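Local coordinates for xyloglucan-specific endo-beta-1,4-glucanase BoGH9A (Bacteroides ovatus, PDB 6DHT), which cleaves beta-1,4-glucosidic linkages within the xyloglucan backbone, releasing xyloglucan oligosaccharides, at residues L144-A149 with Q257-Q262; I176-Y181 with V549-N554; V236-T241 with V265-D270; P243-F248 with I328-Y333. One frame throughout, in Å; residues are numbered along the deposited sequence.

Interaction 1 of 4, residues L144-A149 with Q257-Q262; sequences LIHPSA and QRYVVQ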
loop_
_atom_site.group_PDB
_atom_site.type_symbol
_atom_site.label_atom_id
_atom_site.label_comp_id
_atom_site.label_asym_id
_atom_site.label_seq_id
_atom_site.Cartn_x
_atom_site.Cartn_y
_atom_site.Cartn_z
ATOM N N LEU A 144 -3.117 12.817 -26.098
ATOM C CA LEU A 144 -2.537 14.065 -26.595
ATOM C C LEU A 144 -1.389 14.569 -25.745
ATOM O O LEU A 144 -1.461 14.569 -24.516
ATOM C CB LEU A 144 -3.607 15.156 -26.608
ATOM C CG LEU A 144 -4.337 15.427 -27.924
ATOM C CD1 LEU A 144 -4.713 14.152 -28.656
ATOM C CD2 LEU A 144 -5.573 16.263 -27.630
ATOM N N ILE A 145 -0.329 15.020 -26.402
ATOM C CA ILE A 145 0.677 15.814 -25.721
ATOM C C ILE A 145 0.041 17.147 -25.354
ATOM O O ILE A 145 -0.249 17.970 -26.226
ATOM C CB ILE A 145 1.922 16.060 -26.611
ATOM C CG1 ILE A 145 2.599 14.740 -26.998
ATOM C CG2 ILE A 145 2.902 16.993 -25.917
ATOM C CD1 ILE A 145 3.261 13.964 -25.842
ATOM N N HIS A 146 -0.212 17.348 -24.071
ATOM C CA HIS A 146 -0.652 18.622 -23.534
ATOM C C HIS A 146 0.404 19.690 -23.828
ATOM O O HIS A 146 1.575 19.363 -23.984
ATOM C CB HIS A 146 -0.840 18.469 -22.034
ATOM C CG HIS A 146 -1.568 19.597 -21.378
ATOM N ND1 HIS A 146 -0.920 20.581 -20.664
ATOM C CD2 HIS A 146 -2.887 19.879 -21.291
ATOM C CE1 HIS A 146 -1.807 21.419 -20.166
ATOM N NE2 HIS A 146 -3.013 21.011 -20.525
ATOM N N PRO A 147 -0.007 20.965 -23.940
ATOM C CA PRO A 147 1.014 21.993 -24.163
ATOM C C PRO A 147 2.124 21.996 -23.104
ATOM O O PRO A 147 3.267 22.294 -23.441
ATOM C CB PRO A 147 0.203 23.289 -24.113
ATOM C CG PRO A 147 -1.127 22.899 -24.647
ATOM C CD PRO A 147 -1.370 21.502 -24.120
ATOM N N SER A 148 1.801 21.645 -21.862
ATOM C CA SER A 148 2.807 21.614 -20.800
ATOM C C SER A 148 3.860 20.519 -21.021
ATOM O O SER A 148 4.940 20.560 -20.427
ATOM C CB SER A 148 2.144 21.385 -19.451
ATOM O OG SER A 148 1.465 20.142 -19.449
ATOM N N ALA A 149 3.551 19.555 -21.883
ATOM C CA ALA A 149 4.427 18.416 -22.119
ATOM C C ALA A 149 5.165 18.473 -23.453
ATOM O O ALA A 149 5.939 17.569 -23.762
ATOM C CB ALA A 149 3.621 17.110 -22.023
ATOM N N GLN A 257 -11.165 13.864 -23.211
ATOM C CA GLN A 257 -9.905 13.611 -23.893
ATOM C C GLN A 257 -8.809 13.320 -22.858
ATOM O O GLN A 257 -8.791 13.932 -21.787
ATOM C CB GLN A 257 -9.530 14.822 -24.772
ATOM C CG GLN A 257 -8.159 14.765 -25.432
ATOM C CD GLN A 257 -8.019 13.620 -26.428
ATOM O OE1 GLN A 257 -7.186 12.724 -26.247
ATOM N NE2 GLN A 257 -8.823 13.652 -27.494
ATOM N N ARG A 258 -7.908 12.407 -23.213
ATOM C CA ARG A 258 -6.782 12.012 -22.352
ATOM C C ARG A 258 -5.490 12.700 -22.783
ATOM O O ARG A 258 -5.179 12.761 -23.979
ATOM C CB ARG A 258 -6.608 10.484 -22.386
ATOM C CG ARG A 258 -7.827 9.707 -21.898
ATOM C CD ARG A 258 -7.890 9.622 -20.388
ATOM N NE ARG A 258 -7.273 8.394 -19.884
ATOM C CZ ARG A 258 -7.420 7.957 -18.632
ATOM N NH1 ARG A 258 -8.102 8.644 -17.733
ATOM N NH2 ARG A 258 -6.837 6.823 -18.271
ATOM N N TYR A 259 -4.749 13.213 -21.802
ATOM C CA TYR A 259 -3.502 13.941 -22.036
ATOM C C TYR A 259 -2.360 13.382 -21.206
ATOM O O TYR A 259 -2.602 12.857 -20.126
ATOM C CB TYR A 259 -3.634 15.409 -21.632
ATOM C CG TYR A 259 -4.638 16.219 -22.422
ATOM C CD1 TYR A 259 -5.966 16.246 -22.055
ATOM C CD2 TYR A 259 -4.237 16.977 -23.509
ATOM C CE1 TYR A 259 -6.891 16.989 -22.764
ATOM C CE2 TYR A 259 -5.157 17.735 -24.227
ATOM C CZ TYR A 259 -6.480 17.727 -23.848
ATOM O OH TYR A 259 -7.412 18.468 -24.544
ATOM N N VAL A 260 -1.136 13.508 -21.702
ATOM C CA VAL A 260 0.050 13.438 -20.843
ATOM C C VAL A 260 0.519 14.864 -20.605
ATOM O O VAL A 260 0.484 15.712 -21.512
ATOM C CB VAL A 260 1.197 12.534 -21.387
ATOM C CG1 VAL A 260 0.736 11.078 -21.512
ATOM C CG2 VAL A 260 1.726 13.046 -22.710
ATOM N N VAL A 261 0.896 15.151 -19.372
ATOM C CA VAL A 261 1.281 16.490 -18.974
ATOM C C VAL A 261 2.763 16.601 -18.598
ATOM O O VAL A 261 3.532 15.625 -18.696
ATOM C CB VAL A 261 0.389 16.972 -17.842
ATOM C CG1 VAL A 261 -1.069 16.950 -18.287
ATOM C CG2 VAL A 261 0.568 16.085 -16.609
ATOM N N GLN A 262 3.124 17.818 -18.184
ATOM C CA GLN A 262 4.479 18.243 -17.844
ATOM C C GLN A 262 5.365 17.164 -17.221
ATOM O O GLN A 262 4.977 16.518 -16.249
ATOM C CB GLN A 262 4.392 19.411 -16.861
ATOM C CG GLN A 262 5.721 20.074 -16.513
ATOM C CD GLN A 262 5.755 20.636 -15.091
ATOM O OE1 GLN A 262 4.997 21.546 -14.747
ATOM N NE2 GLN A 262 6.632 20.076 -14.248
#
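Leu-144 runs alongside the Tyr-259 ring. Leu-144 CB rests 3.6 Å from Tyr-259 CD2, and Leu-144 CD2 reaches on to Tyr-259 CE2. Leu-144 CD2 also meets the CG of Gln-257 at 3.7 Å, where the Gln-257 chain passes across it. An alanine in place of Gln-257 would probably leave this branch of Leu-144 less covered and freer to turn. The two short strands pair in parallel within the mixed sheet of the glycosyl hydrolase family 9 region. Leu-144 N donates to Arg-258 O, Val-260 N to Leu-144 O, and His-146 N to Val-260 O. Ile-145 and Val-260 share the sheet face away from Tyr-259, with Ile-145 CD1 3.6 Å from Val-260 CG2. Beyond the pairing, His-146 holds CG anti to its backbone N (chi1 -167°). This turns the imidazole edge toward the Tyr-259 ring face in an offset edge-to-face pair, planes at 87°. Val-261 CG1 covers one face of the imidazole. His-146 ND1 is 2.7 Å from Ser-148 OG in a hydrogen bond and also accepts from Ser-148 N. Ser-148 OG in turn accepts from Gln-262 N at 3.1 Å, while His-146 NE2 bonds to Pro-326 O.

Interaction 2 of 4, residues I176-Y181 with V549-N554; sequences IVNSGY and VAINWN
Asn-178 and Asn-552 meet amide to amide at about a right angle, with their planes 78° apart. Asn-178 ND2 donates to Asn-552 OD1 at 3.0 Å. The acceptor lies in the amide plane of Asn-178, so the donor N-H is well aimed (157° at the hydrogen). From the other side the fit is poorer. The donor sits above the carbonyl plane of Asn-552, 62° out of it, and does not use a lone pair. The torsions set up this crossing. Asn-178 CG is anti to the backbone N and reaches across, while Asn-552 CG stands between its backbone N and carbonyl carbon. Ile-551 packs next to the pair. Ile-551 CG1 comes 3.5 Å from Asn-178 ND2, and Ile-551 CD1 reaches Ser-179 CB at 3.6 Å. Tyr-181 CE2, at the ring edge, lies 4.0 Å from Asn-552 CB, and the ring is steeply inclined to the Asn-552 amide. One water bonds to Tyr-181 OH and donates to Asn-552 O, each at 2.8 Å. The contact joins the start of helix 176-192 to the start of helix 551-567, deep in the helical barrel typical of family 9. The predicted proton donor Glu-548 lies just before the second helix. Asn-552 ND2 bonds to a bound di(hydroxyethyl)ether, probably from the crystallisation liquor. Asn-178 ND2 thus serves two acceptors, Asn-552 OD1 and Asp-168 OD1, which probably fixes the rotation of its amide.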
loop_
_atom_site.group_PDB
_atom_site.type_symbol
_atom_site.label_atom_id
_atom_site.label_comp_id
_atom_site.label_asym_id
_atom_site.label_seq_id
_atom_site.Cartn_x
_atom_site.Cartn_y
_atom_site.Cartn_z
ATOM N N ILE A 176 2.500 8.640 -12.570
ATOM C CA ILE A 176 3.803 7.995 -12.473
ATOM C C ILE A 176 4.363 7.990 -11.040
ATOM O O ILE A 176 4.914 6.981 -10.574
ATOM C CB ILE A 176 4.810 8.675 -13.438
ATOM C CG1 ILE A 176 4.516 8.316 -14.902
ATOM C CG2 ILE A 176 6.236 8.243 -13.102
ATOM C CD1 ILE A 176 4.737 6.855 -15.272
ATOM N N VAL A 177 4.219 9.085 -10.318
ATOM C CA VAL A 177 4.747 9.147 -8.961
ATOM C C VAL A 177 4.085 8.082 -8.109
ATOM O O VAL A 177 4.768 7.254 -7.454
ATOM C CB VAL A 177 4.585 10.546 -8.361
ATOM C CG1 VAL A 177 4.766 10.550 -6.855
ATOM C CG2 VAL A 177 5.577 11.499 -9.023
ATOM N N ASN A 178 2.760 8.061 -8.105
ATOM C CA ASN A 178 2.076 7.176 -7.189
ATOM C C ASN A 178 2.230 5.720 -7.602
ATOM O O ASN A 178 2.423 4.845 -6.743
ATOM C CB ASN A 178 0.605 7.544 -7.104
ATOM C CG ASN A 178 -0.030 7.022 -5.853
ATOM O OD1 ASN A 178 0.548 7.129 -4.773
ATOM N ND2 ASN A 178 -1.192 6.409 -5.990
ATOM N N SER A 179 2.178 5.416 -8.890
ATOM C CA SER A 179 2.262 4.014 -9.275
ATOM C C SER A 179 3.700 3.488 -9.176
ATOM O O SER A 179 3.883 2.331 -8.822
ATOM C CB SER A 179 1.613 3.753 -10.637
ATOM O OG SER A 179 2.334 4.340 -11.684
ATOM N N GLY A 180 4.685 4.336 -9.445
ATOM C CA GLY A 180 6.075 3.989 -9.278
ATOM C C GLY A 180 6.392 3.695 -7.830
ATOM O O GLY A 180 7.046 2.696 -7.524
ATOM N N TYR A 181 5.947 4.565 -6.938
ATOM C CA TYR A 181 6.089 4.362 -5.498
ATOM C C TYR A 181 5.423 3.050 -5.066
ATOM O O TYR A 181 5.988 2.247 -4.287
ATOM C CB TYR A 181 5.412 5.504 -4.731
ATOM C CG TYR A 181 5.169 5.119 -3.309
ATOM C CD1 TYR A 181 6.189 5.148 -2.359
ATOM C CD2 TYR A 181 3.919 4.693 -2.921
ATOM C CE1 TYR A 181 5.933 4.756 -1.039
ATOM C CE2 TYR A 181 3.659 4.294 -1.638
ATOM C CZ TYR A 181 4.675 4.322 -0.697
ATOM O OH TYR A 181 4.397 3.942 0.614
ATOM N N VAL A 549 -10.337 4.829 -2.005
ATOM C CA VAL A 549 -9.415 3.695 -2.178
ATOM C C VAL A 549 -8.324 4.146 -3.133
ATOM O O VAL A 549 -8.491 5.081 -3.902
ATOM C CB VAL A 549 -10.154 2.443 -2.730
ATOM C CG1 VAL A 549 -11.253 2.009 -1.765
ATOM C CG2 VAL A 549 -10.716 2.706 -4.146
ATOM N N ALA A 550 -7.159 3.512 -3.080
ATOM C CA ALA A 550 -6.026 3.943 -3.893
ATOM C C ALA A 550 -4.942 2.888 -4.001
ATOM O O ALA A 550 -4.716 2.133 -3.045
ATOM C CB ALA A 550 -5.421 5.195 -3.316
ATOM N N ILE A 551 -4.240 2.862 -5.121
ATOM C CA ILE A 551 -3.173 1.873 -5.299
ATOM C C ILE A 551 -2.067 1.999 -4.255
ATOM O O ILE A 551 -1.475 0.968 -3.871
ATOM C CB ILE A 551 -2.596 1.868 -6.722
ATOM C CG1 ILE A 551 -2.008 3.229 -7.099
ATOM C CG2 ILE A 551 -3.621 1.357 -7.719
ATOM C CD1 ILE A 551 -1.248 3.274 -8.423
ATOM N N ASN A 552 -1.745 3.204 -3.800
ATOM C CA ASN A 552 -0.682 3.352 -2.806
ATOM C C ASN A 552 -1.124 2.884 -1.451
ATOM O O ASN A 552 -0.310 2.469 -0.648
ATOM C CB ASN A 552 -0.126 4.773 -2.757
ATOM C CG ASN A 552 -1.197 5.829 -2.570
ATOM O OD1 ASN A 552 -2.227 5.851 -3.271
ATOM N ND2 ASN A 552 -0.959 6.720 -1.626
ATOM N N TRP A 553 -2.425 2.950 -1.187
ATOM C CA TRP A 553 -2.979 2.458 0.063
ATOM C C TRP A 553 -3.045 0.934 0.018
ATOM O O TRP A 553 -2.687 0.270 0.988
ATOM C CB TRP A 553 -4.359 3.092 0.320
ATOM C CG TRP A 553 -4.269 4.573 0.506
ATOM C CD1 TRP A 553 -3.144 5.300 0.627
ATOM C CD2 TRP A 553 -5.360 5.507 0.595
ATOM N NE1 TRP A 553 -3.446 6.614 0.783
ATOM C CE2 TRP A 553 -4.800 6.777 0.753
ATOM C CE3 TRP A 553 -6.746 5.383 0.547
ATOM C CZ2 TRP A 553 -5.572 7.933 0.886
ATOM C CZ3 TRP A 553 -7.519 6.531 0.674
ATOM C CH2 TRP A 553 -6.927 7.785 0.836
ATOM N N ASN A 554 -3.432 0.368 -1.116
ATOM C CA ASN A 554 -3.388 -1.078 -1.257
ATOM C C ASN A 554 -1.967 -1.633 -1.317
ATOM O O ASN A 554 -1.745 -2.785 -0.921
ATOM C CB ASN A 554 -4.229 -1.563 -2.418
ATOM C CG ASN A 554 -5.525 -2.126 -1.940
ATOM O OD1 ASN A 554 -6.311 -1.417 -1.303
ATOM N ND2 ASN A 554 -5.738 -3.407 -2.152
HETATM O O HOH W 1 1.615 3.696 0.967
#

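Interaction 3 of 4, residues V236-T241 with V265-D270; sequences VYHKLT and VTAALD
The imidazole of His-238 presents its edge to Thr-266, whose OG1 lies near the ring plane, 4.1 Å from His-238 CE1. Ala-267 CB approaches the same ring obliquely, 4.2 Å from His-238 ND1. The ring of Tyr-315 stacks on the imidazole. Both ring nitrogens have partners outside the contact: ND1 bonds to Ser-264 OG and NE2 to Glu-332 O. These two bonds hold the ring from both ends and probably fix its rotation. With CG anti to the backbone N (chi1 -167°), the His-238 ring swings toward the helix. Ala-267 is the helix residue most covered here. Ala-267 CB faces the other backbone, 3.8 Å from Val-236 O and 4.0 Å from His-238 CA. Val-236 completes the contact with a branched side chain. Val-236 CG2 lies 4.0 Å from Ala-268 CA, while Val-236 CG1 is 4.3 Å from Ala-267 CB. No hydrogen bond crosses between the two segments, and the contact is one of van der Waals packing. The run into strand 239-241 lies against the first turns of helix 265-281. Ile-176 and Val-177 of helix 176-192 pack on Ala-267 and Thr-266, and helix 292-309 touches Ala-268 through Trp-306.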
loop_
_atom_site.group_PDB
_atom_site.type_symbol
_atom_site.label_atom_id
_atom_site.label_comp_id
_atom_site.label_asym_id
_atom_site.label_seq_id
_atom_site.Cartn_x
_atom_site.Cartn_y
_atom_site.Cartn_z
ATOM N N VAL A 236 10.093 12.098 -18.096
ATOM C CA VAL A 236 8.891 11.287 -17.858
ATOM C C VAL A 236 7.726 12.206 -17.503
ATOM O O VAL A 236 7.829 13.020 -16.592
ATOM C CB VAL A 236 9.144 10.243 -16.744
ATOM C CG1 VAL A 236 7.898 9.385 -16.479
ATOM C CG2 VAL A 236 10.299 9.364 -17.112
ATOM N N TYR A 237 6.626 12.078 -18.248
ATOM C CA TYR A 237 5.429 12.886 -18.033
ATOM C C TYR A 237 4.861 12.535 -16.669
ATOM O O TYR A 237 4.866 11.365 -16.286
ATOM C CB TYR A 237 4.402 12.610 -19.145
ATOM C CG TYR A 237 4.980 12.777 -20.542
ATOM C CD1 TYR A 237 5.408 14.020 -20.989
ATOM C CD2 TYR A 237 5.070 11.712 -21.400
ATOM C CE1 TYR A 237 5.935 14.173 -22.257
ATOM C CE2 TYR A 237 5.598 11.849 -22.662
ATOM C CZ TYR A 237 6.029 13.082 -23.080
ATOM O OH TYR A 237 6.550 13.187 -24.345
ATOM N N HIS A 238 4.398 13.537 -15.932
ATOM C CA HIS A 238 3.954 13.349 -14.545
ATOM C C HIS A 238 2.770 12.398 -14.448
ATOM O O HIS A 238 2.735 11.529 -13.567
ATOM C CB HIS A 238 3.619 14.706 -13.936
ATOM C CG HIS A 238 3.452 14.713 -12.446
ATOM N ND1 HIS A 238 4.501 14.552 -11.560
ATOM C CD2 HIS A 238 2.355 14.908 -11.684
ATOM C CE1 HIS A 238 4.056 14.650 -10.326
ATOM N NE2 HIS A 238 2.752 14.860 -10.368
ATOM N N LYS A 239 1.778 12.566 -15.318
ATOM C CA LYS A 239 0.583 11.731 -15.273
ATOM C C LYS A 239 -0.119 11.710 -16.633
ATOM O O LYS A 239 0.185 12.529 -17.528
ATOM C CB LYS A 239 -0.364 12.216 -14.186
ATOM C CG LYS A 239 -0.803 13.679 -14.372
ATOM C CD LYS A 239 -1.796 14.099 -13.305
ATOM C CE LYS A 239 -2.080 15.601 -13.349
ATOM N NZ LYS A 239 -3.117 16.022 -12.383
ATOM N N LEU A 240 -1.034 10.757 -16.785
ATOM C CA LEU A 240 -1.913 10.649 -17.933
ATOM C C LEU A 240 -3.306 10.872 -17.388
ATOM O O LEU A 240 -3.755 10.161 -16.489
ATOM C CB LEU A 240 -1.753 9.293 -18.605
ATOM C CG LEU A 240 -2.461 9.070 -19.949
ATOM C CD1 LEU A 240 -1.881 7.872 -20.658
ATOM C CD2 LEU A 240 -3.950 8.857 -19.740
ATOM N N THR A 241 -3.990 11.904 -17.888
ATOM C CA THR A 241 -5.181 12.399 -17.220
ATOM C C THR A 241 -6.167 13.057 -18.184
ATOM O O THR A 241 -5.809 13.473 -19.290
ATOM C CB THR A 241 -4.778 13.434 -16.123
ATOM O OG1 THR A 241 -5.901 13.845 -15.353
ATOM C CG2 THR A 241 -4.063 14.654 -16.748
ATOM N N VAL A 265 10.555 16.115 -12.063
ATOM C CA VAL A 265 11.766 15.496 -11.548
ATOM C C VAL A 265 11.401 14.276 -10.706
ATOM O O VAL A 265 12.083 13.253 -10.774
ATOM C CB VAL A 265 12.608 16.510 -10.737
ATOM C CG1 VAL A 265 11.873 17.008 -9.510
ATOM C CG2 VAL A 265 13.945 15.932 -10.386
ATOM N N THR A 266 10.298 14.373 -9.972
ATOM C CA THR A 266 9.862 13.261 -9.121
ATOM C C THR A 266 9.337 12.092 -9.968
ATOM O O THR A 266 9.620 10.933 -9.684
ATOM C CB THR A 266 8.817 13.728 -8.126
ATOM O OG1 THR A 266 7.840 14.518 -8.816
ATOM C CG2 THR A 266 9.463 14.558 -7.045
ATOM N N ALA A 267 8.597 12.377 -11.027
ATOM C CA ALA A 267 8.210 11.313 -11.950
ATOM C C ALA A 267 9.418 10.601 -12.533
ATOM O O ALA A 267 9.469 9.365 -12.607
ATOM C CB ALA A 267 7.317 11.854 -13.061
ATOM N N ALA A 268 10.392 11.385 -12.987
ATOM C CA ALA A 268 11.580 10.822 -13.571
ATOM C C ALA A 268 12.326 9.939 -12.574
ATOM O O ALA A 268 12.780 8.864 -12.929
ATOM C CB ALA A 268 12.489 11.926 -14.080
ATOM N N LEU A 269 12.442 10.418 -11.342
ATOM C CA LEU A 269 13.182 9.665 -10.328
ATOM C C LEU A 269 12.437 8.416 -9.831
ATOM O O LEU A 269 13.050 7.368 -9.666
ATOM C CB LEU A 269 13.563 10.562 -9.166
ATOM C CG LEU A 269 14.621 11.603 -9.542
ATOM C CD1 LEU A 269 14.745 12.614 -8.459
ATOM C CD2 LEU A 269 15.955 10.933 -9.795
ATOM N N ASP A 270 11.134 8.527 -9.585
ATOM C CA ASP A 270 10.381 7.341 -9.152
ATOM C C ASP A 270 10.355 6.309 -10.289
ATOM O O ASP A 270 10.478 5.106 -10.063
ATOM C CB ASP A 270 8.976 7.719 -8.757
ATOM C CG ASP A 270 8.923 8.489 -7.455
ATOM O OD1 ASP A 270 9.856 8.352 -6.641
ATOM O OD2 ASP A 270 7.956 9.264 -7.232
#

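Interaction 4 of 4, residues P243-F248 with I328-Y333; sequences PFFEGF and IATGEY. With EDO (1,2-ethanediol), chain E; IMD (imidazole), chain B.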
loop_
_atom_site.group_PDB
_atom_site.type_symbol
_atom_site.label_atom_id
_atom_site.label_comp_id
_atom_site.label_asym_id
_atom_site.label_seq_id
_atom_site.Cartn_x
_atom_site.Cartn_y
_atom_site.Cartn_z
ATOM N N PRO A 243 -8.804 16.417 -18.313
ATOM C CA PRO A 243 -8.665 17.714 -17.642
ATOM C C PRO A 243 -9.406 17.805 -16.309
ATOM O O PRO A 243 -8.924 18.435 -15.358
ATOM C CB PRO A 243 -9.283 18.687 -18.662
ATOM C CG PRO A 243 -9.035 18.028 -19.963
ATOM C CD PRO A 243 -9.246 16.556 -19.706
ATOM N N PHE A 244 -10.596 17.209 -16.246
ATOM C CA PHE A 244 -11.383 17.148 -15.026
ATOM C C PHE A 244 -11.619 15.693 -14.611
ATOM O O PHE A 244 -11.659 14.798 -15.443
ATOM C CB PHE A 244 -12.777 17.788 -15.220
ATOM C CG PHE A 244 -12.760 19.278 -15.435
ATOM C CD1 PHE A 244 -12.625 20.144 -14.361
ATOM C CD2 PHE A 244 -12.910 19.804 -16.706
ATOM C CE1 PHE A 244 -12.610 21.519 -14.556
ATOM C CE2 PHE A 244 -12.905 21.179 -16.909
ATOM C CZ PHE A 244 -12.752 22.031 -15.830
ATOM N N PHE A 245 -11.844 15.487 -13.331
ATOM C CA PHE A 245 -12.352 14.199 -12.882
ATOM C C PHE A 245 -13.683 13.936 -13.552
ATOM O O PHE A 245 -14.507 14.848 -13.663
ATOM C CB PHE A 245 -12.547 14.178 -11.368
ATOM C CG PHE A 245 -11.277 14.182 -10.589
ATOM C CD1 PHE A 245 -10.332 13.171 -10.759
ATOM C CD2 PHE A 245 -11.056 15.140 -9.617
ATOM C CE1 PHE A 245 -9.160 13.161 -10.007
ATOM C CE2 PHE A 245 -9.906 15.137 -8.853
ATOM C CZ PHE A 245 -8.954 14.118 -9.038
ATOM N N GLU A 246 -13.883 12.712 -14.013
ATOM C CA GLU A 246 -15.158 12.238 -14.512
ATOM C C GLU A 246 -16.189 12.115 -13.410
ATOM O O GLU A 246 -15.877 12.079 -12.212
ATOM C CB GLU A 246 -14.969 10.869 -15.183
ATOM C CG GLU A 246 -13.984 10.849 -16.328
ATOM C CD GLU A 246 -14.517 11.393 -17.658
ATOM O OE1 GLU A 246 -15.508 12.164 -17.651
ATOM O OE2 GLU A 246 -13.939 11.040 -18.714
ATOM N N GLY A 247 -17.460 12.045 -13.795
ATOM C CA GLY A 247 -18.493 11.708 -12.846
ATOM C C GLY A 247 -18.387 10.243 -12.470
ATOM O O GLY A 247 -17.438 9.542 -12.893
ATOM N N PHE A 248 -19.340 9.788 -11.675
ATOM C CA PHE A 248 -19.398 8.401 -11.224
ATOM C C PHE A 248 -20.069 7.532 -12.292
ATOM O O PHE A 248 -21.209 7.072 -12.139
ATOM C CB PHE A 248 -20.001 8.302 -9.822
ATOM C CG PHE A 248 -18.992 8.602 -8.740
ATOM C CD1 PHE A 248 -18.297 9.802 -8.749
ATOM C CD2 PHE A 248 -18.639 7.645 -7.805
ATOM C CE1 PHE A 248 -17.327 10.072 -7.805
ATOM C CE2 PHE A 248 -17.654 7.910 -6.852
ATOM C CZ PHE A 248 -17.003 9.128 -6.857
ATOM N N ILE A 328 -5.747 21.528 -15.958
ATOM C CA ILE A 328 -5.781 20.171 -15.418
ATOM C C ILE A 328 -6.158 20.254 -13.951
ATOM O O ILE A 328 -5.550 21.020 -13.210
ATOM C CB ILE A 328 -4.395 19.524 -15.542
ATOM C CG1 ILE A 328 -3.887 19.581 -16.986
ATOM C CG2 ILE A 328 -4.430 18.085 -15.006
ATOM C CD1 ILE A 328 -4.711 18.806 -17.982
ATOM N N ALA A 329 -7.157 19.482 -13.506
ATOM C CA ALA A 329 -7.650 19.582 -12.133
ATOM C C ALA A 329 -7.723 18.256 -11.375
ATOM O O ALA A 329 -8.378 18.158 -10.344
ATOM C CB ALA A 329 -9.031 20.233 -12.134
ATOM N N THR A 330 -7.022 17.259 -11.901
ATOM C CA THR A 330 -6.992 15.928 -11.293
ATOM C C THR A 330 -5.819 15.863 -10.311
ATOM O O THR A 330 -5.205 16.871 -10.037
ATOM C CB THR A 330 -6.852 14.875 -12.366
ATOM O OG1 THR A 330 -5.662 15.132 -13.095
ATOM C CG2 THR A 330 -8.044 14.921 -13.320
ATOM N N GLY A 331 -5.491 14.677 -9.778
ATOM C CA GLY A 331 -4.566 14.596 -8.654
ATOM C C GLY A 331 -3.206 15.232 -8.914
ATOM O O GLY A 331 -2.585 14.970 -9.932
ATOM N N GLU A 332 -2.738 16.064 -7.984
ATOM C CA GLU A 332 -1.510 16.799 -8.223
ATOM C C GLU A 332 -0.266 15.944 -8.013
ATOM O O GLU A 332 0.625 15.944 -8.858
ATOM C CB GLU A 332 -1.409 18.045 -7.357
ATOM C CG GLU A 332 -0.212 18.894 -7.737
ATOM C CD GLU A 332 -0.132 20.196 -6.965
ATOM O OE1 GLU A 332 -0.471 20.188 -5.757
ATOM O OE2 GLU A 332 0.279 21.218 -7.575
ATOM N N TYR A 333 -0.206 15.231 -6.887
ATOM C CA TYR A 333 1.035 14.533 -6.474
ATOM C C TYR A 333 2.214 15.476 -6.614
ATOM O O TYR A 333 3.176 15.175 -7.324
ATOM C CB TYR A 333 1.279 13.237 -7.266
ATOM C CG TYR A 333 0.264 12.158 -6.929
ATOM C CD1 TYR A 333 0.325 11.474 -5.722
ATOM C CD2 TYR A 333 -0.755 11.835 -7.803
ATOM C CE1 TYR A 333 -0.613 10.495 -5.388
ATOM C CE2 TYR A 333 -1.708 10.866 -7.479
ATOM C CZ TYR A 333 -1.604 10.188 -6.261
ATOM O OH TYR A 333 -2.515 9.235 -5.899
HETATM C C1 EDO E . -3.264 12.924 -4.702
HETATM O O1 EDO E . -4.538 13.546 -4.887
HETATM C C2 EDO E . -2.363 13.847 -3.887
HETATM O O2 EDO E . -2.025 15.013 -4.654
HETATM N N1 IMD B . -6.544 8.672 -3.651
HETATM C C2 IMD B . -5.569 8.964 -4.540
HETATM N N3 IMD B . -4.383 8.902 -3.887
HETATM C C4 IMD B . -4.618 8.593 -2.592
HETATM C C5 IMD B . -5.989 8.447 -2.443
#
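Phe-245 lays one face of its ring over the backbone of Thr-330 in a CH-pi contact. Thr-330 CA is 3.9 Å from the ring centroid of Phe-245, 27° off the normal and offset toward the rim. Phe-245 CE1 also meets Thr-330 CB at 3.7 Å, and Phe-245 CZ reaches Gly-331 N at 3.6 Å. One backbone bond joins the loops: Ala-329 N donates to Pro-243 O at 2.8 Å. Phe-244 is exposed, and Phe-244 CD1 touches Ala-329 CB at 4.2 Å. A second shell on strand 239-241 holds 328-333. Thr-330 OG1, set between its backbone N and carbonyl carbon (chi1 58°), bonds to Thr-241 OG1 and to Lys-239 NZ, which also bonds to Gly-331 O. Further along, Tyr-333 meets two small molecules. The backbone N of Tyr-333 donates to ethanediol O2 at 2.9 Å, and ethanediol C1 lies over one face of its ring. Imidazole N3 donates to Tyr-333 OH at 2.8 Å, and this hydroxyl also bonds to Asp-168 OD2. A phenylalanine in place of Tyr-333 would probably leave Asp-168 and the imidazole without this hydroxyl partner. Both small molecules probably come from the crystallisation liquor. The imidazole also bonds to the predicted proton donor Glu-548, and Phe-245 packs on the predicted nucleophile Asp-171. An apolar ring and a polar hydroxyl thus border the predicted catalytic centre, a mix consistent with a carbohydrate-binding cleft.

Interactions 2 and 3 are buried, whereas interactions 1 and 4 are partly buried and include residues that reach the surface. Interactions 1 and 3 share one sheet, since strands 259-260 and 239-241 are neighbours in it. Interaction 3 then ties that region to helix 265-281, and Ile-176 at the head of interaction 2 packs there too. Interaction 4 connects to the sheet through Thr-241 and Lys-239, and to interaction 1 through Ile-328 against His-146. Chemistry follows place. Interaction 1 combines parallel backbone pairing with side-chain packing. Crossed amides mark the helix starts of interaction 2, apolar contact marks interaction 3, and a ring over backbone marks the loops of interaction 4 near the predicted active site.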